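Local coordinates for protein probable 2-phosphosulfolactate phosphatase (Clostridium acetobutylicum, PDB 1VR0) that probably catalyses the magnesium-dependent hydrolysis of (2R)-O-phospho-3-sulfolactate to (2R)-3-sulfolactate and phosphate, at residues I37-A42 / G133-G138; N95-Y100 / E227-K232. All coordinates share one frame; numbering follows the deposited sequence.

In the fold
Each contact has one segment that lines the same sulfolactate site, 37-42 in contact 1 and, through Asn-95, 95-100 in contact 2; their centres are about 9 Å apart. Contact 1 joins the loops that follow strands 33-37 and 129-133 of the seven-stranded mixed sheet, close to the centre of the chain. Contact 2 sets the loop 95-100, which follows strand 77-81 of the smaller three-stranded parallel sheet, against helix 223-229. Arg-41 of contact 1 and Asn-95 of contact 2 both donate to sulfonate oxygen O3S of the ligand. The contacts also touch directly: Val-135 CB and Cys-229 O lie 3.2 Å apart, and Arg-41 NE sits 3.3 Å from Asn-95 O.

Contact 1 (I37-A42 / G133-G138); sequences IDMLRA and GSVLNG. With MG (magnesium ion), chain D; 3SL ((2R)-3-sulfolactic acid), chain E.
Ile-37 and Gly-133 lie side by side, their CA atoms 5.3 Å apart, where neighbouring parallel strands 33-37 and 129-133 pass into loops; of these, 37-42 forms part of the metal and sulfolactate site, and 133-138 packs against it. CG1 of Ile-37 rests on the carbonyl oxygen O of Gly-133 at 3.8 Å, while its side chain also meets helix 165-181. Further out the loops are joined by selenomethionine Met-39 and Val-135. A first torsion of 59° places CG of Met-39 between backbone N and carbonyl carbon, and a bend at the last torsion brings CE to 3.8 Å from Val-135 CG2. The selenium lies 4.0 Å from the same methyl, and the two side chains meet at a slant. Thr-43 OG1 ties the loops together from outside, hydrogen-bonded to both Asp-38 N and Gly-133 O.

Asp-38 turns the other way: its CG stands anti to the backbone N (chi1 -172°), and OD1 binds magnesium at 2.2 Å beside Gly-158 O and Asp-167 OD2. Water 1, another magnesium ligand, accepts from Leu-40 N at 2.8 Å. A cis peptide then leads to Arg-41, the N-cap residue of helix 42-51. The sulfonate lies at the edge of its guanidinium, where NH1 donates to O3S of the ligand at 3.0 Å, with an N-H...O angle of 134°; a weaker bond from NE reaches the same oxygen. NH2 is paired with Asp-225, which fixes the rotation of the group. Apolar packing thus backs one side of the loop 37-42, while its other side offers a carboxylate to the metal and a guanidinium to the sulfonate, an arrangement consistent with holding an anionic ligand close to magnesium.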
ATOM      1  N   ILE A  37       1.558   5.499 -13.135  1.00 40.32           N
ATOM      2  CA  ILE A  37       2.962   5.095 -13.195  1.00 40.79           C
ATOM      3  C   ILE A  37       3.140   3.595 -13.427  1.00 40.69           C
ATOM      4  O   ILE A  37       2.635   2.772 -12.678  1.00 40.63           O
ATOM      5  CB  ILE A  37       3.698   5.572 -11.932  1.00 41.01           C
ATOM      6  CG1 ILE A  37       3.726   7.106 -11.936  1.00 42.29           C
ATOM      7  CG2 ILE A  37       5.121   5.092 -11.902  1.00 40.45           C
ATOM      8  CD1 ILE A  37       4.060   7.694 -10.604  1.00 43.65           C
ATOM      9  N   ASP A  38       3.842   3.258 -14.501  1.00 41.00           N
ATOM     10  CA  ASP A  38       4.329   1.882 -14.732  1.00 41.36           C
ATOM     11  C   ASP A  38       5.742   2.027 -15.330  1.00 41.59           C
ATOM     12  O   ASP A  38       5.941   1.861 -16.530  1.00 42.26           O
ATOM     13  CB  ASP A  38       3.380   1.121 -15.680  1.00 40.62           C
ATOM     14  CG  ASP A  38       3.714  -0.353 -15.795  1.00 42.53           C
ATOM     15  OD1 ASP A  38       3.984  -0.976 -14.764  1.00 47.60           O
ATOM     16  OD2 ASP A  38       3.697  -0.937 -16.905  1.00 45.11           O
HETATM   17  N   MSE A  39       6.728   2.367 -14.508  1.00 41.73           N
HETATM   18  CA  MSE A  39       8.005   2.848 -15.059  1.00 42.60           C
HETATM   19  C   MSE A  39       8.815   1.771 -15.772  1.00 41.85           C
HETATM   20  O   MSE A  39       9.649   2.081 -16.654  1.00 41.99           O
HETATM   21  CB  MSE A  39       8.861   3.530 -13.992  1.00 42.20           C
HETATM   22  CG  MSE A  39       9.187   2.646 -12.832  1.00 44.62           C
HETATM   23 SE   MSE A  39      10.835   3.164 -11.868  1.00 44.38          SE
HETATM   24  CE  MSE A  39      12.078   3.224 -13.383  1.00 44.46           C
ATOM     25  N   LEU A  40       8.577   0.517 -15.404  1.00 40.83           N
ATOM     26  CA  LEU A  40       9.271  -0.590 -16.056  1.00 40.57           C
ATOM     27  C   LEU A  40       8.219  -1.492 -16.623  1.00 40.17           C
ATOM     28  O   LEU A  40       7.936  -2.543 -16.013  1.00 40.15           O
ATOM     29  CB  LEU A  40      10.136  -1.364 -15.051  1.00 40.11           C
ATOM     30  CG  LEU A  40      11.394  -0.591 -14.655  1.00 41.93           C
ATOM     31  CD1 LEU A  40      12.170  -1.266 -13.500  1.00 43.64           C
ATOM     32  CD2 LEU A  40      12.309  -0.374 -15.830  1.00 41.50           C
ATOM     33  N   ARG A  41       7.651  -1.158 -17.796  1.00 39.67           N
ATOM     34  CA  ARG A  41       8.142  -0.143 -18.738  1.00 38.85           C
ATOM     35  C   ARG A  41       7.068   0.675 -19.444  1.00 38.97           C
ATOM     36  O   ARG A  41       7.414   1.636 -20.141  1.00 39.38           O
ATOM     37  CB  ARG A  41       8.998  -0.801 -19.836  1.00 38.35           C
ATOM     38  CG  ARG A  41      10.293  -1.457 -19.358  1.00 37.80           C
ATOM     39  CD  ARG A  41      10.875  -2.372 -20.424  1.00 37.53           C
ATOM     40  NE  ARG A  41      10.064  -3.585 -20.623  1.00 37.58           N
ATOM     41  CZ  ARG A  41      10.176  -4.418 -21.659  1.00 37.56           C
ATOM     42  NH1 ARG A  41       9.396  -5.480 -21.749  1.00 37.07           N
ATOM     43  NH2 ARG A  41      11.069  -4.208 -22.610  1.00 38.49           N
ATOM     44  N   ALA A  42       5.790   0.347 -19.259  1.00 38.97           N
ATOM     45  CA  ALA A  42       4.700   0.947 -20.081  1.00 38.98           C
ATOM     46  C   ALA A  42       4.653   2.483 -20.123  1.00 39.13           C
ATOM     47  O   ALA A  42       4.528   3.043 -21.192  1.00 38.87           O
ATOM     48  CB  ALA A  42       3.330   0.416 -19.688  1.00 38.77           C
ATOM     49  N   GLY A 133       3.018   9.353 -16.128  1.00 38.78           N
ATOM     50  CA  GLY A 133       4.257   9.708 -15.469  1.00 39.01           C
ATOM     51  C   GLY A 133       5.272   8.598 -15.408  1.00 39.24           C
ATOM     52  O   GLY A 133       4.948   7.414 -15.472  1.00 39.57           O
ATOM     53  N   SER A 134       6.526   9.007 -15.289  1.00 39.60           N
ATOM     54  CA  SER A 134       7.658   8.085 -15.281  1.00 39.68           C
ATOM     55  C   SER A 134       8.803   8.858 -14.690  1.00 39.67           C
ATOM     56  O   SER A 134       8.698  10.086 -14.490  1.00 39.80           O
ATOM     57  CB  SER A 134       7.991   7.663 -16.715  1.00 40.13           C
ATOM     58  OG  SER A 134       8.378   8.779 -17.537  1.00 40.00           O
ATOM     59  N   VAL A 135       9.921   8.184 -14.470  1.00 39.65           N
ATOM     60  CA  VAL A 135      11.140   8.905 -14.057  1.00 39.79           C
ATOM     61  C   VAL A 135      11.554   9.917 -15.113  1.00 39.42           C
ATOM     62  O   VAL A 135      12.008  11.021 -14.798  1.00 39.56           O
ATOM     63  CB  VAL A 135      12.325   7.930 -13.752  1.00 39.44           C
ATOM     64  CG1 VAL A 135      13.551   8.679 -13.238  1.00 39.75           C
ATOM     65  CG2 VAL A 135      11.913   6.937 -12.722  1.00 40.68           C
ATOM     66  N   LEU A 136      11.392   9.526 -16.367  1.00 39.48           N
ATOM     67  CA  LEU A 136      11.861  10.330 -17.500  1.00 39.77           C
ATOM     68  C   LEU A 136      11.207  11.697 -17.561  1.00 39.46           C
ATOM     69  O   LEU A 136      11.854  12.647 -17.957  1.00 39.49           O
ATOM     70  CB  LEU A 136      11.562   9.604 -18.809  1.00 40.11           C
ATOM     71  CG  LEU A 136      12.155   8.219 -18.988  1.00 40.31           C
ATOM     72  CD1 LEU A 136      11.386   7.477 -20.078  1.00 40.76           C
ATOM     73  CD2 LEU A 136      13.630   8.346 -19.299  1.00 40.12           C
ATOM     74  N   ASN A 137       9.922  11.790 -17.203  1.00 39.42           N
ATOM     75  CA  ASN A 137       9.214  13.076 -17.223  1.00 39.40           C
ATOM     76  C   ASN A 137       8.698  13.542 -15.859  1.00 39.52           C
ATOM     77  O   ASN A 137       7.783  14.361 -15.779  1.00 39.37           O
ATOM     78  CB  ASN A 137       8.090  13.063 -18.269  1.00 39.33           C
ATOM     79  CG  ASN A 137       6.916  12.199 -17.875  1.00 38.18           C
ATOM     80  OD1 ASN A 137       7.012  11.391 -16.967  1.00 38.24           O
ATOM     81  ND2 ASN A 137       5.797  12.378 -18.557  1.00 36.21           N
ATOM     82  N   GLY A 138       9.331  13.056 -14.799  1.00 39.74           N
ATOM     83  CA  GLY A 138       8.925  13.355 -13.426  1.00 39.99           C
ATOM     84  C   GLY A 138       8.811  14.830 -13.117  1.00 40.18           C
ATOM     85  O   GLY A 138       7.777  15.276 -12.650  1.00 40.43           O
TER
HETATM   86 MG    MG D 400       4.690  -1.621 -12.834  1.00 35.97          MG
HETATM   87  O11 3SL E 300       5.912  -8.689 -16.388  1.00 73.89           O
HETATM   88  C1  3SL E 300       6.745  -8.047 -17.058  1.00 73.32           C
HETATM   89  O12 3SL E 300       7.970  -8.317 -17.144  1.00 73.24           O
HETATM   90  C2  3SL E 300       6.218  -6.878 -17.801  1.00 73.16           C
HETATM   91  O2  3SL E 300       5.280  -6.229 -16.946  1.00 70.38           O
HETATM   92  C3  3SL E 300       7.398  -6.005 -18.181  1.00 75.28           C
HETATM   93  S   3SL E 300       6.910  -4.541 -18.798  1.00 78.91           S
HETATM   94  O3S 3SL E 300       6.990  -4.570 -20.269  1.00 79.24           O
HETATM   95  O1S 3SL E 300       5.635  -4.011 -18.205  1.00 77.80           O
HETATM   96  O2S 3SL E 300       7.960  -3.567 -18.477  1.00 82.36           O
HETATM   97  O   HOH W   1       6.888  -0.470 -13.377  1.00 26.12           O
HETATM   98  O   HOH W   2       6.362  -3.315 -12.148  1.00 45.17           O

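Contact 2 (N95-Y100 / E227-K232); sequences NSPMEY and EYCCKK. With 3SL ((2R)-3-sulfolactic acid), chain E.
Pro-97 pushes its ring into the notch between Tyr-228 and Cys-229, on helix 223-229, and selenomethionine Met-98 lies over the tyrosine beside it. The proline is the bump: CB comes 3.5 Å from Tyr-228 CE2, obliquely to the aromatic ring, and CG reaches 4.0 Å from Cys-229 SG. Ring and sulfur are the two walls of the hollow, and Val-45 of helix 42-51 lies against the proline too.

Met-98 supplies the second bump. Bends at its second and third torsions (77° and 86°) fold the chain back so that SE comes over one face of Tyr-228, 4.3 Å from the ring centroid and 27° off the normal. This Met-aromatic contact is shifted toward the root of the ring, since SE is 3.8 Å from CG. Pro-97 CB lies on the same side of the ring plane, near CE2, so the two neighbours flank Tyr-228 together. With CG anti to its backbone N, Tyr-228 extends toward the loop, and its far end is held by a hydrogen bond between OH and Thr-48 OG1.

Bonds within the loop, and one to the helix, hold its shape. Ser-96 OG accepts from Met-98 N at 3.3 Å, an ST turn, and also bonds to Asp-225 of the helix. Ser-96 N donates to Glu-99 OE2 at 3.2 Å, through the lone pair turned away from the other carboxylate oxygen. Just ahead of the turn, Asn-95 ND2 gives a fairly straight bond to the ligand oxygen O3S, 2.9 Å long. The arrangement is a short 3-10 turn, 97-99, packed against helix 223-229, with Asn-95 two residues ahead of it forming part of the sulfolactate pocket.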
ATOM      1  N   ASN A  95       7.871  -3.901 -25.675  1.00 39.71           N
ATOM      2  CA  ASN A  95       7.642  -2.842 -24.686  1.00 40.15           C
ATOM      3  C   ASN A  95       8.950  -2.195 -24.184  1.00 39.94           C
ATOM      4  O   ASN A  95       9.033  -1.690 -23.072  1.00 39.61           O
ATOM      5  CB  ASN A  95       6.768  -3.351 -23.523  1.00 40.27           C
ATOM      6  CG  ASN A  95       5.990  -2.246 -22.894  1.00 40.99           C
ATOM      7  OD1 ASN A  95       5.353  -1.481 -23.602  1.00 47.25           O
ATOM      8  ND2 ASN A  95       6.072  -2.098 -21.586  1.00 40.39           N
ATOM      9  N   SER A  96       9.948  -2.184 -25.058  1.00 40.13           N
ATOM     10  CA  SER A  96      11.200  -1.492 -24.800  1.00 40.03           C
ATOM     11  C   SER A  96      11.092  -0.085 -25.315  1.00 40.13           C
ATOM     12  O   SER A  96      10.812   0.096 -26.472  1.00 39.92           O
ATOM     13  CB  SER A  96      12.346  -2.164 -25.538  1.00 39.33           C
ATOM     14  OG  SER A  96      13.449  -1.297 -25.506  1.00 37.67           O
ATOM     15  N   PRO A  97      11.331   0.917 -24.467  1.00 40.90           N
ATOM     16  CA  PRO A  97      11.330   2.296 -24.957  1.00 41.80           C
ATOM     17  C   PRO A  97      12.293   2.593 -26.109  1.00 42.38           C
ATOM     18  O   PRO A  97      11.961   3.454 -26.930  1.00 42.61           O
ATOM     19  CB  PRO A  97      11.705   3.122 -23.716  1.00 41.36           C
ATOM     20  CG  PRO A  97      11.365   2.311 -22.597  1.00 40.87           C
ATOM     21  CD  PRO A  97      11.576   0.866 -23.022  1.00 40.70           C
HETATM   22  N   MSE A  98      13.426   1.887 -26.213  1.00 43.17           N
HETATM   23  CA  MSE A  98      14.400   2.156 -27.293  1.00 44.32           C
HETATM   24  C   MSE A  98      13.930   1.879 -28.677  1.00 43.52           C
HETATM   25  O   MSE A  98      14.477   2.435 -29.615  1.00 43.46           O
HETATM   26  CB  MSE A  98      15.699   1.380 -27.141  1.00 46.20           C
HETATM   27  CG  MSE A  98      16.739   2.201 -26.420  1.00 53.69           C
HETATM   28 SE   MSE A  98      16.263   2.168 -24.528  1.00 73.95          SE
HETATM   29  CE  MSE A  98      17.292   0.380 -24.161  1.00 68.70           C
ATOM     30  N   GLU A  99      12.965   0.989 -28.825  1.00 42.93           N
ATOM     31  CA  GLU A  99      12.520   0.637 -30.151  1.00 42.99           C
ATOM     32  C   GLU A  99      11.518   1.644 -30.734  1.00 41.98           C
ATOM     33  O   GLU A  99      11.258   1.616 -31.940  1.00 42.47           O
ATOM     34  CB  GLU A  99      12.081  -0.837 -30.222  1.00 43.19           C
ATOM     35  CG  GLU A  99      10.808  -1.259 -29.532  1.00 44.57           C
ATOM     36  CD  GLU A  99      10.792  -2.782 -29.225  1.00 44.77           C
ATOM     37  OE1 GLU A  99      11.075  -3.615 -30.110  1.00 45.56           O
ATOM     38  OE2 GLU A  99      10.490  -3.151 -28.069  1.00 51.55           O
ATOM     39  N   TYR A 100      11.059   2.592 -29.907  1.00 40.94           N
ATOM     40  CA  TYR A 100      10.141   3.643 -30.338  1.00 40.00           C
ATOM     41  C   TYR A 100      10.880   4.920 -30.662  1.00 39.50           C
ATOM     42  O   TYR A 100      10.595   5.991 -30.103  1.00 38.83           O
ATOM     43  CB  TYR A 100       9.053   3.881 -29.284  1.00 39.92           C
ATOM     44  CG  TYR A 100       8.240   2.646 -29.042  1.00 39.97           C
ATOM     45  CD1 TYR A 100       7.116   2.384 -29.814  1.00 39.64           C
ATOM     46  CD2 TYR A 100       8.617   1.701 -28.066  1.00 38.63           C
ATOM     47  CE1 TYR A 100       6.355   1.229 -29.616  1.00 40.36           C
ATOM     48  CE2 TYR A 100       7.873   0.544 -27.872  1.00 38.86           C
ATOM     49  CZ  TYR A 100       6.734   0.317 -28.657  1.00 40.05           C
ATOM     50  OH  TYR A 100       5.973  -0.822 -28.534  1.00 39.72           O
ATOM     51  N   GLU A 227      18.320   0.785 -17.230  1.00 40.43           N
ATOM     52  CA  GLU A 227      19.154   1.959 -17.016  1.00 40.93           C
ATOM     53  C   GLU A 227      18.513   3.194 -17.633  1.00 40.51           C
ATOM     54  O   GLU A 227      18.634   4.300 -17.094  1.00 40.74           O
ATOM     55  CB  GLU A 227      20.532   1.801 -17.651  1.00 41.40           C
ATOM     56  CG  GLU A 227      21.204   0.472 -17.409  1.00 43.90           C
ATOM     57  CD  GLU A 227      22.323   0.548 -16.419  1.00 47.31           C
ATOM     58  OE1 GLU A 227      23.470   0.424 -16.891  1.00 49.26           O
ATOM     59  OE2 GLU A 227      22.051   0.721 -15.194  1.00 49.81           O
ATOM     60  N   TYR A 228      17.875   3.007 -18.783  1.00 39.77           N
ATOM     61  CA  TYR A 228      17.241   4.092 -19.490  1.00 39.62           C
ATOM     62  C   TYR A 228      16.055   4.643 -18.678  1.00 39.88           C
ATOM     63  O   TYR A 228      15.946   5.848 -18.470  1.00 39.68           O
ATOM     64  CB  TYR A 228      16.798   3.617 -20.889  1.00 39.19           C
ATOM     65  CG  TYR A 228      15.955   4.622 -21.601  1.00 38.19           C
ATOM     66  CD1 TYR A 228      16.541   5.677 -22.289  1.00 38.35           C
ATOM     67  CD2 TYR A 228      14.572   4.572 -21.535  1.00 37.19           C
ATOM     68  CE1 TYR A 228      15.769   6.642 -22.928  1.00 37.67           C
ATOM     69  CE2 TYR A 228      13.787   5.537 -22.166  1.00 37.04           C
ATOM     70  CZ  TYR A 228      14.398   6.559 -22.868  1.00 38.25           C
ATOM     71  OH  TYR A 228      13.654   7.510 -23.518  1.00 39.50           O
ATOM     72  N   CYS A 229      15.189   3.753 -18.208  1.00 40.23           N
ATOM     73  CA  CYS A 229      14.009   4.152 -17.431  1.00 41.17           C
ATOM     74  C   CYS A 229      14.309   4.797 -16.078  1.00 40.72           C
ATOM     75  O   CYS A 229      13.424   5.407 -15.475  1.00 40.76           O
ATOM     76  CB  CYS A 229      13.082   2.961 -17.217  1.00 41.27           C
ATOM     77  SG  CYS A 229      12.413   2.308 -18.771  1.00 44.22           S
ATOM     78  N   CYS A 230      15.539   4.665 -15.612  1.00 40.13           N
ATOM     79  CA  CYS A 230      15.960   5.354 -14.406  1.00 40.33           C
ATOM     80  C   CYS A 230      16.529   6.748 -14.645  1.00 40.26           C
ATOM     81  O   CYS A 230      16.910   7.412 -13.700  1.00 40.25           O
ATOM     82  CB  CYS A 230      17.003   4.509 -13.702  1.00 40.32           C
ATOM     83  SG  CYS A 230      16.298   3.028 -13.003  1.00 42.30           S
ATOM     84  N   LYS A 231      16.624   7.185 -15.901  1.00 40.27           N
ATOM     85  CA  LYS A 231      17.133   8.520 -16.201  1.00 40.10           C
ATOM     86  C   LYS A 231      16.095   9.600 -15.868  1.00 39.87           C
ATOM     87  O   LYS A 231      14.939   9.543 -16.285  1.00 39.76           O
ATOM     88  CB  LYS A 231      17.602   8.602 -17.661  1.00 40.16           C
ATOM     89  CG  LYS A 231      18.643   7.526 -17.992  1.00 41.04           C
ATOM     90  CD  LYS A 231      19.909   8.018 -18.673  1.00 42.25           C
ATOM     91  CE  LYS A 231      21.165   7.263 -18.075  1.00 43.46           C
ATOM     92  NZ  LYS A 231      22.519   7.861 -18.409  1.00 42.78           N
ATOM     93  N   LYS A 232      16.522  10.576 -15.088  1.00 39.99           N
ATOM     94  CA  LYS A 232      15.653  11.666 -14.628  1.00 40.41           C
ATOM     95  C   LYS A 232      15.460  12.746 -15.675  1.00 40.37           C
ATOM     96  O   LYS A 232      16.405  13.134 -16.329  1.00 40.41           O
ATOM     97  CB  LYS A 232      16.244  12.341 -13.360  1.00 40.13           C
ATOM     98  CG  LYS A 232      16.192  11.488 -12.083  1.00 40.01           C
ATOM     99  CD  LYS A 232      16.894  12.170 -10.918  1.00 39.66           C
ATOM    100  CE  LYS A 232      16.511  11.535  -9.617  1.00 40.20           C
ATOM    101  NZ  LYS A 232      17.452  11.970  -8.560  1.00 40.28           N
TER
HETATM  102  O11 3SL E 300       5.912  -8.689 -16.388  1.00 73.89           O
HETATM  103  C1  3SL E 300       6.745  -8.047 -17.058  1.00 73.32           C
HETATM  104  O12 3SL E 300       7.970  -8.317 -17.144  1.00 73.24           O
HETATM  105  C2  3SL E 300       6.218  -6.878 -17.801  1.00 73.16           C
HETATM  106  O2  3SL E 300       5.280  -6.229 -16.946  1.00 70.38           O
HETATM  107  C3  3SL E 300       7.398  -6.005 -18.181  1.00 75.28           C
HETATM  108  S   3SL E 300       6.910  -4.541 -18.798  1.00 78.91           S
HETATM  109  O3S 3SL E 300       6.990  -4.570 -20.269  1.00 79.24           O
HETATM  110  O1S 3SL E 300       5.635  -4.011 -18.205  1.00 77.80           O
HETATM  111  O2S 3SL E 300       7.960  -3.567 -18.477  1.00 82.36           O